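Local atomic coordinates of stromal cell-derived factor 2-like protein (Arabidopsis thaliana, PDB entry 3MAL), a protein that takes part in protein quality control and the unfolded protein response in the endoplasmic reticulum, where it forms a complex with ERDJ3B and BIP1. Residues A[25-28]-A[33-36]; A[65-70]-A[94-99]; A[128-133]-A[176-181]. All coordinates share one frame; numbering follows the deposited sequence.

Contact 1 of 3, residues A[25-28]-A[33-36]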
loop_
_atom_site.group_PDB
_atom_site.type_symbol
_atom_site.label_atom_id
_atom_site.label_comp_id
_atom_site.label_asym_id
_atom_site.label_seq_id
_atom_site.Cartn_x
_atom_site.Cartn_y
_atom_site.Cartn_z
ATOM N N LYS A 25 6.613 -5.300 -4.256
ATOM C CA LYS A 25 6.225 -5.569 -2.885
ATOM C C LYS A 25 6.593 -4.349 -2.029
ATOM O O LYS A 25 7.480 -3.562 -2.388
ATOM C CB LYS A 25 6.870 -6.842 -2.368
ATOM C CG LYS A 25 6.505 -8.062 -3.186
ATOM C CD LYS A 25 6.872 -9.354 -2.446
ATOM C CE LYS A 25 6.439 -10.576 -3.272
ATOM N NZ LYS A 25 6.886 -11.832 -2.605
ATOM N N LEU A 26 5.843 -4.154 -0.951
ATOM C CA LEU A 26 6.061 -3.051 -0.039
ATOM C C LEU A 26 6.335 -3.624 1.338
ATOM O O LEU A 26 5.451 -4.235 1.954
ATOM C CB LEU A 26 4.831 -2.133 -0.029
ATOM C CG LEU A 26 5.123 -0.713 0.442
ATOM C CD1 LEU A 26 5.922 0.097 -0.603
ATOM C CD2 LEU A 26 3.793 -0.005 0.812
ATOM N N MET A 27 7.568 -3.452 1.810
ATOM C CA MET A 27 7.991 -4.008 3.071
ATOM C C MET A 27 7.961 -2.958 4.177
ATOM O O MET A 27 8.494 -1.853 4.013
ATOM C CB MET A 27 9.401 -4.585 2.941
ATOM C CG MET A 27 9.886 -5.335 4.186
ATOM S SD MET A 27 11.651 -5.743 4.173
ATOM C CE MET A 27 12.336 -4.169 4.655
ATOM N N HIS A 28 7.338 -3.334 5.297
ATOM C CA HIS A 28 7.320 -2.553 6.539
ATOM C C HIS A 28 8.737 -2.486 7.110
ATOM O O HIS A 28 9.349 -3.518 7.385
ATOM C CB HIS A 28 6.385 -3.258 7.518
ATOM C CG HIS A 28 6.155 -2.524 8.808
ATOM N ND1 HIS A 28 5.583 -1.270 8.872
ATOM C CD2 HIS A 28 6.373 -2.902 10.089
ATOM C CE1 HIS A 28 5.466 -0.903 10.138
ATOM N NE2 HIS A 28 5.955 -1.867 10.895
ATOM N N PHE A 33 7.509 -7.300 7.510
ATOM C CA PHE A 33 6.319 -7.927 6.896
ATOM C C PHE A 33 5.928 -7.227 5.587
ATOM O O PHE A 33 6.190 -6.030 5.398
ATOM C CB PHE A 33 5.122 -7.959 7.882
ATOM C CG PHE A 33 5.209 -9.070 8.942
ATOM C CD1 PHE A 33 6.393 -9.290 9.671
ATOM C CD2 PHE A 33 4.103 -9.874 9.219
ATOM C CE1 PHE A 33 6.470 -10.324 10.648
ATOM C CE2 PHE A 33 4.161 -10.885 10.186
ATOM C CZ PHE A 33 5.362 -11.111 10.907
ATOM N N ARG A 34 5.299 -7.971 4.682
ATOM C CA ARG A 34 4.932 -7.418 3.387
ATOM C C ARG A 34 3.442 -7.045 3.296
ATOM O O ARG A 34 2.566 -7.789 3.731
ATOM C CB ARG A 34 5.270 -8.396 2.253
ATOM C CG ARG A 34 6.708 -8.501 1.916
ATOM C CD ARG A 34 7.352 -9.609 2.735
ATOM N NE ARG A 34 8.511 -10.175 2.059
ATOM C CZ ARG A 34 9.752 -10.024 2.488
ATOM N NH1 ARG A 34 9.977 -9.355 3.614
ATOM N NH2 ARG A 34 10.762 -10.558 1.816
ATOM N N LEU A 35 3.165 -5.894 2.691
ATOM C CA LEU A 35 1.788 -5.514 2.395
ATOM C C LEU A 35 1.120 -6.605 1.544
ATOM O O LEU A 35 1.644 -7.005 0.502
ATOM C CB LEU A 35 1.762 -4.131 1.705
ATOM C CG LEU A 35 0.383 -3.471 1.513
ATOM C CD1 LEU A 35 -0.208 -3.049 2.881
ATOM C CD2 LEU A 35 0.459 -2.288 0.519
ATOM N N HIS A 36 -0.047 -7.073 1.993
ATOM C CA HIS A 36 -0.642 -8.288 1.497
ATOM C C HIS A 36 -2.178 -8.200 1.464
ATOM O O HIS A 36 -2.816 -7.550 2.311
ATOM C CB HIS A 36 -0.160 -9.442 2.404
ATOM C CG HIS A 36 -0.866 -10.754 2.213
ATOM N ND1 HIS A 36 -2.007 -11.086 2.904
ATOM C CD2 HIS A 36 -0.520 -11.860 1.509
ATOM C CE1 HIS A 36 -2.377 -12.312 2.576
ATOM N NE2 HIS A 36 -1.485 -12.804 1.736
HETATM O O HOH W 1 4.041 -6.346 -0.511
#

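Contact 2 of 3, residues A[65-70]-A[94-99]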
loop_
_atom_site.group_PDB
_atom_site.type_symbol
_atom_site.label_atom_id
_atom_site.label_comp_id
_atom_site.label_asym_id
_atom_site.label_seq_id
_atom_site.Cartn_x
_atom_site.Cartn_y
_atom_site.Cartn_z
ATOM N N ILE A 65 0.454 -3.330 -8.230
ATOM C CA ILE A 65 0.829 -2.513 -9.400
ATOM C C ILE A 65 0.753 -1.006 -9.083
ATOM O O ILE A 65 -0.278 -0.513 -8.612
ATOM C CB ILE A 65 -0.012 -2.864 -10.653
ATOM C CG1 ILE A 65 0.085 -4.358 -10.965
ATOM C CG2 ILE A 65 0.474 -2.064 -11.865
ATOM C CD1 ILE A 65 1.537 -4.777 -11.211
ATOM N N VAL A 66 1.849 -0.265 -9.308
ATOM C CA VAL A 66 1.852 1.183 -9.064
ATOM C C VAL A 66 1.146 1.880 -10.237
ATOM O O VAL A 66 1.542 1.711 -11.403
ATOM C CB VAL A 66 3.286 1.747 -8.971
ATOM C CG1 VAL A 66 3.269 3.228 -8.576
ATOM C CG2 VAL A 66 4.137 0.919 -8.026
ATOM N N LYS A 67 0.094 2.637 -9.929
ATOM C CA LYS A 67 -0.662 3.338 -10.970
ATOM C C LYS A 67 -0.901 4.832 -10.659
ATOM O O LYS A 67 -0.939 5.238 -9.479
ATOM C CB LYS A 67 -1.996 2.615 -11.231
ATOM C CG LYS A 67 -1.834 1.280 -11.962
ATOM C CD LYS A 67 -3.198 0.653 -12.355
ATOM C CE LYS A 67 -2.948 -0.706 -12.994
ATOM N NZ LYS A 67 -4.146 -1.322 -13.685
ATOM N N PRO A 68 -1.051 5.656 -11.719
ATOM C CA PRO A 68 -1.441 7.054 -11.534
ATOM C C PRO A 68 -2.942 7.174 -11.241
ATOM O O PRO A 68 -3.674 6.175 -11.278
ATOM C CB PRO A 68 -1.087 7.686 -12.895
ATOM C CG PRO A 68 -1.325 6.621 -13.863
ATOM C CD PRO A 68 -0.901 5.323 -13.151
ATOM N N VAL A 69 -3.396 8.375 -10.916
ATOM C CA VAL A 69 -4.837 8.627 -10.865
ATOM C C VAL A 69 -5.329 8.868 -12.315
ATOM O O VAL A 69 -4.632 9.499 -13.122
ATOM C CB VAL A 69 -5.228 9.768 -9.861
ATOM C CG1 VAL A 69 -4.359 9.707 -8.602
ATOM C CG2 VAL A 69 -5.139 11.126 -10.488
ATOM N N PRO A 70 -6.532 8.364 -12.646
ATOM C CA PRO A 70 -7.007 8.269 -14.039
ATOM C C PRO A 70 -7.048 9.583 -14.866
ATOM O O PRO A 70 -7.002 9.530 -16.103
ATOM C CB PRO A 70 -8.414 7.658 -13.895
ATOM C CG PRO A 70 -8.793 7.864 -12.444
ATOM C CD PRO A 70 -7.517 7.818 -11.687
ATOM N N ARG A 94 -7.205 -7.515 -8.199
ATOM C CA ARG A 94 -7.565 -6.308 -8.943
ATOM C C ARG A 94 -8.223 -5.196 -8.106
ATOM O O ARG A 94 -8.676 -4.185 -8.662
ATOM C CB ARG A 94 -8.458 -6.680 -10.145
ATOM C CG ARG A 94 -7.710 -7.393 -11.210
ATOM C CD ARG A 94 -7.296 -6.300 -12.178
ATOM N NE ARG A 94 -5.888 -6.341 -12.444
ATOM C CZ ARG A 94 -5.229 -5.432 -13.145
ATOM N NH1 ARG A 94 -5.850 -4.366 -13.651
ATOM N NH2 ARG A 94 -3.938 -5.601 -13.321
ATOM N N LYS A 95 -8.267 -5.358 -6.783
ATOM C CA LYS A 95 -8.835 -4.316 -5.904
ATOM C C LYS A 95 -7.769 -3.273 -5.528
ATOM O O LYS A 95 -6.567 -3.551 -5.619
ATOM C CB LYS A 95 -9.512 -4.922 -4.649
ATOM C CG LYS A 95 -10.647 -5.944 -4.958
ATOM C CD LYS A 95 -11.666 -5.954 -3.792
ATOM C CE LYS A 95 -12.927 -6.809 -4.054
ATOM N NZ LYS A 95 -13.427 -6.702 -5.453
ATOM N N TRP A 96 -8.215 -2.078 -5.133
ATOM C CA TRP A 96 -7.316 -0.924 -4.899
ATOM C C TRP A 96 -7.027 -0.767 -3.415
ATOM O O TRP A 96 -7.945 -0.861 -2.610
ATOM C CB TRP A 96 -7.971 0.374 -5.415
ATOM C CG TRP A 96 -8.369 0.266 -6.841
ATOM C CD1 TRP A 96 -9.583 -0.125 -7.341
ATOM C CD2 TRP A 96 -7.524 0.499 -7.958
ATOM N NE1 TRP A 96 -9.538 -0.143 -8.722
ATOM C CE2 TRP A 96 -8.281 0.232 -9.121
ATOM C CE3 TRP A 96 -6.191 0.904 -8.095
ATOM C CZ2 TRP A 96 -7.747 0.367 -10.404
ATOM C CZ3 TRP A 96 -5.670 1.062 -9.367
ATOM C CH2 TRP A 96 -6.440 0.780 -10.505
ATOM N N LEU A 97 -5.761 -0.537 -3.051
ATOM C CA LEU A 97 -5.422 -0.158 -1.665
ATOM C C LEU A 97 -6.258 1.080 -1.254
ATOM O O LEU A 97 -6.260 2.091 -1.956
ATOM C CB LEU A 97 -3.920 0.161 -1.542
ATOM C CG LEU A 97 -3.451 0.335 -0.087
ATOM C CD1 LEU A 97 -3.631 -0.990 0.696
ATOM C CD2 LEU A 97 -2.001 0.897 -0.000
ATOM N N HIS A 98 -6.956 0.994 -0.128
ATOM C CA HIS A 98 -8.071 1.927 0.176
ATOM C C HIS A 98 -8.094 2.265 1.668
ATOM O O HIS A 98 -7.722 1.446 2.519
ATOM C CB HIS A 98 -9.401 1.248 -0.212
ATOM C CG HIS A 98 -10.614 2.144 -0.230
ATOM N ND1 HIS A 98 -10.961 2.919 -1.320
ATOM C CD2 HIS A 98 -11.617 2.300 0.672
ATOM C CE1 HIS A 98 -12.104 3.542 -1.071
ATOM N NE2 HIS A 98 -12.520 3.183 0.130
ATOM N N SER A 99 -8.547 3.454 1.983
ATOM C CA SER A 99 -8.850 3.857 3.377
ATOM C C SER A 99 -10.106 4.769 3.460
ATOM O O SER A 99 -10.689 5.074 2.478
ATOM C CB SER A 99 -7.675 4.311 4.271
ATOM O OG SER A 99 -7.920 4.367 5.650
#

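Contact 3 of 3, residues A[128-133]-A[176-181]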
loop_
_atom_site.group_PDB
_atom_site.type_symbol
_atom_site.label_atom_id
_atom_site.label_comp_id
_atom_site.label_asym_id
_atom_site.label_seq_id
_atom_site.Cartn_x
_atom_site.Cartn_y
_atom_site.Cartn_z
ATOM N N LYS A 128 -0.522 9.617 -1.130
ATOM C CA LYS A 128 0.594 10.484 -1.505
ATOM C C LYS A 128 1.897 9.779 -1.144
ATOM O O LYS A 128 2.072 9.334 0.001
ATOM C CB LYS A 128 0.444 11.826 -0.788
ATOM C CG LYS A 128 1.623 12.810 -0.860
ATOM C CD LYS A 128 1.351 13.836 0.264
ATOM C CE LYS A 128 2.371 14.946 0.330
ATOM N NZ LYS A 128 1.995 15.956 1.384
ATOM N N LEU A 129 2.795 9.648 -2.122
ATOM C CA LEU A 129 4.125 9.101 -1.852
ATOM C C LEU A 129 5.018 10.196 -1.263
ATOM O O LEU A 129 5.145 11.289 -1.829
ATOM C CB LEU A 129 4.787 8.509 -3.101
ATOM C CG LEU A 129 6.239 8.055 -2.841
ATOM C CD1 LEU A 129 6.302 6.675 -2.139
ATOM C CD2 LEU A 129 7.023 8.029 -4.130
ATOM N N ILE A 130 5.626 9.890 -0.125
ATOM C CA ILE A 130 6.504 10.839 0.553
ATOM C C ILE A 130 7.849 10.170 0.732
ATOM O O ILE A 130 7.973 9.210 1.498
ATOM C CB ILE A 130 5.920 11.257 1.922
ATOM C CG1 ILE A 130 4.523 11.879 1.716
ATOM C CG2 ILE A 130 6.844 12.262 2.619
ATOM C CD1 ILE A 130 3.747 12.132 2.997
ATOM N N ILE A 131 8.850 10.632 -0.006
ATOM C CA ILE A 131 10.171 10.034 0.126
ATOM C C ILE A 131 10.893 10.705 1.283
ATOM O O ILE A 131 11.002 11.926 1.325
ATOM C CB ILE A 131 11.000 10.137 -1.171
ATOM C CG1 ILE A 131 10.261 9.470 -2.341
ATOM C CG2 ILE A 131 12.395 9.512 -0.977
ATOM C CD1 ILE A 131 10.949 9.710 -3.686
ATOM N N GLU A 132 11.411 9.902 2.205
ATOM C CA GLU A 132 11.956 10.469 3.435
ATOM C C GLU A 132 13.209 11.351 3.276
ATOM O O GLU A 132 13.262 12.458 3.833
ATOM C CB GLU A 132 12.092 9.398 4.527
ATOM C CG GLU A 132 10.731 9.110 5.150
ATOM C CD GLU A 132 10.100 10.372 5.743
ATOM O OE1 GLU A 132 10.861 11.125 6.404
ATOM O OE2 GLU A 132 8.875 10.622 5.539
ATOM N N GLY A 133 14.183 10.909 2.488
ATOM C CA GLY A 133 15.336 11.772 2.166
ATOM C C GLY A 133 15.044 12.870 1.137
ATOM O O GLY A 133 13.887 13.228 0.885
ATOM N N ARG A 176 -2.292 8.950 12.369
ATOM C CA ARG A 176 -2.146 10.329 11.944
ATOM C C ARG A 176 -0.763 10.933 12.117
ATOM O O ARG A 176 -0.486 11.967 11.529
ATOM C CB ARG A 176 -3.207 11.180 12.616
ATOM C CG ARG A 176 -4.615 10.642 12.320
ATOM C CD ARG A 176 -5.382 11.495 11.354
ATOM N NE ARG A 176 -6.672 10.893 11.024
ATOM C CZ ARG A 176 -7.789 11.591 10.797
ATOM N NH1 ARG A 176 -7.781 12.924 10.903
ATOM N NH2 ARG A 176 -8.917 10.963 10.487
ATOM N N GLU A 177 0.097 10.288 12.899
ATOM C CA GLU A 177 1.451 10.785 13.150
ATOM C C GLU A 177 2.532 9.964 12.441
ATOM O O GLU A 177 2.449 8.732 12.375
ATOM C CB GLU A 177 1.764 10.729 14.668
ATOM C CG GLU A 177 0.847 11.590 15.546
ATOM C CD GLU A 177 -0.545 11.006 15.690
ATOM O OE1 GLU A 177 -0.686 9.779 15.867
ATOM O OE2 GLU A 177 -1.504 11.769 15.604
ATOM N N LYS A 178 3.592 10.649 12.011
ATOM C CA LYS A 178 4.791 9.979 11.499
ATOM C C LYS A 178 5.474 9.237 12.625
ATOM O O LYS A 178 5.744 9.807 13.695
ATOM C CB LYS A 178 5.766 10.982 10.860
ATOM C CG LYS A 178 5.166 11.773 9.726
ATOM C CD LYS A 178 6.261 12.535 8.959
ATOM C CE LYS A 178 5.690 13.066 7.676
ATOM N NZ LYS A 178 6.746 13.708 6.831
ATOM N N LYS A 179 5.708 7.947 12.418
ATOM C CA LYS A 179 6.418 7.135 13.389
ATOM C C LYS A 179 7.295 6.140 12.663
ATOM O O LYS A 179 7.157 5.948 11.445
ATOM C CB LYS A 179 5.431 6.362 14.285
ATOM C CG LYS A 179 4.498 7.222 15.125
ATOM C CD LYS A 179 3.626 6.323 16.026
ATOM C CE LYS A 179 2.718 7.164 16.915
ATOM N NZ LYS A 179 1.840 6.335 17.811
ATOM N N ALA A 180 8.176 5.480 13.408
ATOM C CA ALA A 180 9.027 4.424 12.853
ATOM C C ALA A 180 8.192 3.317 12.176
ATOM O O ALA A 180 8.587 2.781 11.139
ATOM C CB ALA A 180 9.910 3.843 13.954
ATOM N N ASP A 181 7.034 3.006 12.760
ATOM C CA ASP A 181 6.139 1.953 12.243
ATOM C C ASP A 181 5.285 2.390 11.054
ATOM O O ASP A 181 4.398 1.642 10.629
ATOM C CB ASP A 181 5.199 1.437 13.348
ATOM C CG ASP A 181 5.890 0.509 14.345
ATOM O OD1 ASP A 181 6.809 -0.240 13.973
ATOM O OD2 ASP A 181 5.484 0.522 15.524
#

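Contact 1 of 3, residues A[25-28]-A[33-36]
Met27 and Arg34 face each other with their CA atoms 4.6 Å apart, at the single antiparallel bridge between strands 23-28 and 34-38. Hydrogen bonds flank this pair, Leu35 N to Leu26 O at 2.9 Å and His28 N to Phe33 O, also at 2.9 Å, which makes it a non-hydrogen-bonded pair. The segment axes run 123° apart, so the strands splay strongly; within the adjoining Leu26-Leu35 pair the second backbone link, Leu26 N to Leu35 O, runs through a water.

Arg34 can be traced outward. Its CB stands 4.2 Å from Leu26 O. With chi1 at -75°, CG turns beside the backbone N and comes 4.4 Å from Lys25 CD, an aliphatic brush between two cationic chains. A bend at chi2 (91°) then swings the guanidinium toward Met27, and NH1 lies 4.0 Å from Met27 SD, approached obliquely. NH1 also donates to Lys32 O, and NH2 reaches Glu188. The same carboxylate takes Lys25 NZ, a shared anion that probably offsets the nearness of the two positive chains.

Apolar matter occupies the other side of the pair. Leu26 and Leu35 run alongside each other in the same direction, their CD2 methyls 4.1 Å apart.

Beyond the segments, Leu26 rests on Leu155 and Trp184, and Leu35 on Val172. Met27 pairs by backbone with Leu185 of barrel strand 184-190, while Arg34 pairs with Phe54 of strand 49-54: the short loop between the segments thus carries the chain from the barrel into the hairpin sheet.

Contact 2 of 3, residues A[65-70]-A[94-99]
This is a contact of side chains alone, made by Lys67 of barrel strand 64-67 with Trp96 and Arg94, where the chain enters hairpin-sheet strand 96-100. The atoms that meet are Lys67 CD and NZ, Trp96 CH2 and CZ3, and Arg94 NH1, without any direct polar bond between the segments; the buried surface, both sides summed, is 155 Å².

Lys67 provides one half. Its chain is extended beyond CG and crosses the indole at about a right angle. CD comes to the edge of the six-membered ring, near its plane, 3.7 Å from Trp96 CH2 and 3.9 Å from Trp96 CZ3, so the methylene touches the rim and does not lie over the pi face. One face of the indole is instead approached by a backbone oxygen of its own segment: Arg94 O stands 4.1 Å above the ring plane, offset toward the rim.

At the polar end Lys67 NZ is 3.5 Å from Arg94 NH1. Both are donors, and the approach would be unfavourable in isolation, but each has its own acceptor: Gln89 OE1 for the lysine, Asp118 for the arginine. Gln89 also donates through NE2 to Arg94 O, and so ties both segments together from strand 85-90. Arg94 has a left-handed backbone conformation (phi 70°), and bends at chi2 and chi3 bring its tip back toward Lys67.

Trp96 NE1 is in turn bonded to Asp117 O, which helps fix the rotation of the ring. The contact joins the two layers of the beta-trefoil of the MIR family, a six-stranded barrel closed at one end by a triplet of hairpins.

Contact 3 of 3, residues A[128-133]-A[176-181]
Glu132 and Lys178 approach from backbones that stay well apart: their CA atoms, the nearest across the two segments, are 10.8 Å from one another. Segment 128-133 is the end of a barrel strand running out after Ile131, and 176-181 is a loop that enters a 3-10 turn at Ala180. At that separation no strand pairing is possible, and the gap is spanned by side chains, with only 79 Å² buried on both sides together.

Lys178 does most of the reaching. Its CB is directed at the strand, and beyond CG the chain is extended, carrying NZ 6.3 Å from its own CA. Glu132 answers with a chain folded at chi2 (-58°), and the two cross obliquely, leaving Lys178 NZ 4.0 Å from Glu132 OE2. This is a long salt bridge, too far for a hydrogen bond, and is best read as a loose electrostatic attraction at the surface. Ile130 CG2 is the other neighbour, 4.5 Å from Lys178 NZ, at the limit of contact.

The carboxylate has a stronger partner outside the pair. Arg145 NE forms a salt bridge with Glu132 OE2, and Arg145 NH1 donates to Lys179 O, so the arginine also connects the strand end and the loop.

Arg145 belongs to strand 143-148, the barrel neighbour of strand 127-131, and its backbone pairs with Ile130. Tyr154, at the start of strand 154-161, touches both Ile130 and Lys178. The loop therefore lies beside the barrel on its way from strand 170-175 to strand 184-190.

In the fold
The three contacts grade from backbone pairing to surface electrostatics. Contacts 1 and 2 are both partly buried, contact 1 with the larger share of buried residues; contact 3 lies at the surface and is charged. Contact 1 alone has hydrogen bonds between its segments, whereas contact 2 relies on one aliphatic touch and two cations with separate acceptors. All three reach the barrel sheet, and contacts 1 and 2 also share the hairpin sheet. Those two lie on opposite sides of the chain's centre, yet meet where Leu35 CD2 packs 4.1 Å from Leu97 CD2. Contact 3 adjoins contact 1 where His28 meets Asp181, but stays about 8 Å from contact 2 at the nearest atoms.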